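Local coordinates for uncharacterized protein YPL067C (Saccharomyces cerevisiae, PDB 5KCI), which is of unknown function, is a cytoplasmic member of the DUF3605 family, and may be connected with histidine triad proteins and amyloid toxicity, at residues Q21-I26 / H148-V153. Numbering follows the deposited sequence.
Sequences QIKEII and HVAWFV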
# COMPACT_ATOMS: atom_id res chain seq x y z
N GLN A 21 0.42 -16.36 8.59
CA GLN A 21 0.88 -15.54 9.70
C GLN A 21 0.63 -14.06 9.44
O GLN A 21 0.21 -13.33 10.35
CB GLN A 21 2.37 -15.80 9.94
CG GLN A 21 2.64 -17.24 10.36
CD GLN A 21 4.11 -17.51 10.57
OE1 GLN A 21 4.94 -17.26 9.69
NE2 GLN A 21 4.46 -18.01 11.76
N ILE A 22 0.91 -13.60 8.22
CA ILE A 22 0.62 -12.22 7.82
C ILE A 22 -0.85 -11.90 8.06
O ILE A 22 -1.19 -10.87 8.64
CB ILE A 22 1.03 -11.98 6.36
CG1 ILE A 22 2.54 -12.14 6.23
CG2 ILE A 22 0.65 -10.58 5.90
CD1 ILE A 22 3.06 -12.19 4.80
N LYS A 23 -1.74 -12.80 7.63
CA LYS A 23 -3.16 -12.54 7.81
C LYS A 23 -3.51 -12.48 9.30
O LYS A 23 -4.29 -11.61 9.72
CB LYS A 23 -3.99 -13.60 7.09
CG LYS A 23 -3.91 -13.49 5.57
CD LYS A 23 -5.03 -14.25 4.86
CE LYS A 23 -6.19 -13.34 4.47
NZ LYS A 23 -5.79 -12.19 3.60
N GLU A 24 -2.92 -13.35 10.11
CA GLU A 24 -3.24 -13.34 11.53
C GLU A 24 -2.75 -12.06 12.19
O GLU A 24 -3.46 -11.46 13.01
CB GLU A 24 -2.62 -14.56 12.22
CG GLU A 24 -3.28 -15.89 11.87
CD GLU A 24 -2.48 -17.10 12.34
OE1 GLU A 24 -1.53 -16.92 13.14
OE2 GLU A 24 -2.79 -18.22 11.89
N ILE A 25 -1.54 -11.62 11.83
CA ILE A 25 -1.01 -10.36 12.36
C ILE A 25 -1.88 -9.18 11.96
O ILE A 25 -2.17 -8.29 12.78
CB ILE A 25 0.45 -10.19 11.90
CG1 ILE A 25 1.33 -11.25 12.57
CG2 ILE A 25 0.98 -8.77 12.21
CD1 ILE A 25 2.72 -11.39 11.96
N ILE A 26 -2.31 -9.13 10.69
CA ILE A 26 -3.13 -8.00 10.25
C ILE A 26 -4.46 -8.00 10.99
O ILE A 26 -4.96 -6.95 11.43
CB ILE A 26 -3.31 -8.05 8.72
CG1 ILE A 26 -2.01 -7.67 8.02
CG2 ILE A 26 -4.42 -7.12 8.27
CD1 ILE A 26 -2.04 -7.93 6.49
N HIS A 148 -5.49 -14.00 -1.49
CA HIS A 148 -4.07 -13.70 -1.58
C HIS A 148 -3.82 -12.21 -1.79
O HIS A 148 -2.79 -11.80 -2.34
CB HIS A 148 -3.45 -14.53 -2.70
CG HIS A 148 -3.27 -15.96 -2.31
ND1 HIS A 148 -2.85 -16.94 -3.19
CD2 HIS A 148 -3.44 -16.56 -1.11
CE1 HIS A 148 -2.78 -18.09 -2.54
NE2 HIS A 148 -3.13 -17.89 -1.28
N VAL A 149 -4.77 -11.40 -1.33
CA VAL A 149 -4.58 -9.96 -1.23
C VAL A 149 -4.81 -9.58 0.23
O VAL A 149 -5.83 -9.96 0.81
CB VAL A 149 -5.57 -9.19 -2.12
CG1 VAL A 149 -5.27 -7.66 -2.03
CG2 VAL A 149 -5.49 -9.66 -3.56
N ALA A 150 -3.89 -8.79 0.79
CA ALA A 150 -4.10 -8.26 2.13
C ALA A 150 -3.62 -6.83 2.16
O ALA A 150 -2.85 -6.40 1.30
CB ALA A 150 -3.35 -9.07 3.20
N TRP A 151 -4.03 -6.09 3.18
CA TRP A 151 -3.59 -4.71 3.27
C TRP A 151 -3.61 -4.27 4.72
O TRP A 151 -4.34 -4.82 5.55
CB TRP A 151 -4.45 -3.77 2.40
CG TRP A 151 -5.86 -3.60 2.85
CD1 TRP A 151 -6.95 -4.35 2.48
CD2 TRP A 151 -6.38 -2.58 3.74
NE1 TRP A 151 -8.09 -3.88 3.09
CE2 TRP A 151 -7.76 -2.80 3.86
CE3 TRP A 151 -5.79 -1.53 4.45
CZ2 TRP A 151 -8.59 -1.99 4.67
CZ3 TRP A 151 -6.62 -0.72 5.26
CH2 TRP A 151 -8.00 -0.96 5.35
N PHE A 152 -2.77 -3.27 5.01
CA PHE A 152 -2.78 -2.65 6.32
C PHE A 152 -2.27 -1.23 6.19
O PHE A 152 -1.55 -0.88 5.26
CB PHE A 152 -1.92 -3.38 7.34
CG PHE A 152 -0.48 -3.51 6.94
CD1 PHE A 152 -0.04 -4.53 6.08
CD2 PHE A 152 0.47 -2.66 7.47
CE1 PHE A 152 1.28 -4.63 5.74
CE2 PHE A 152 1.80 -2.75 7.12
CZ PHE A 152 2.22 -3.74 6.26
N VAL A 153 -2.64 -0.43 7.19
CA VAL A 153 -2.15 0.93 7.30
C VAL A 153 -1.42 1.03 8.63
O VAL A 153 -2.00 0.76 9.68
CB VAL A 153 -3.30 1.94 7.23
CG1 VAL A 153 -2.78 3.32 7.52
CG2 VAL A 153 -3.95 1.88 5.85
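V149 meets the helix of residues 21-26 through its backbone alone: the amine of K23 hovers 3.6 Å from its carbonyl, NZ to O, too far to count as a hydrogen bond. The lysine chain is bent at its last two torsions, which turns NZ toward the strand, also near the methyl of A150, although the chain is poorly ordered, so this approach is a weak one. A150 offers its methyl to the helix, its CB 3.7 Å from CD1 of I26. At W151 the side chain turns from the helix and the backbone again takes over, CG2 of I26 packing 3.6 Å from O of W151. F152 then brings its ring up to the same isoleucine, CD1 to CD1 at 4.0 Å, the two side chains crossing at about a right angle. With CG1 of I26 anti to the carbonyl carbon (chi1 -73°), CD1 is set between A150 and F152 while CG2 reaches W151. The packing illustrates a helix running beside a sheet's outermost strand, their directions 36° apart. On the opposite face W151 packs against helix 120-135, its NE1 hydrogen-bonded to OD1 of N131, while strand 165-172 pairs antiparallel alongside.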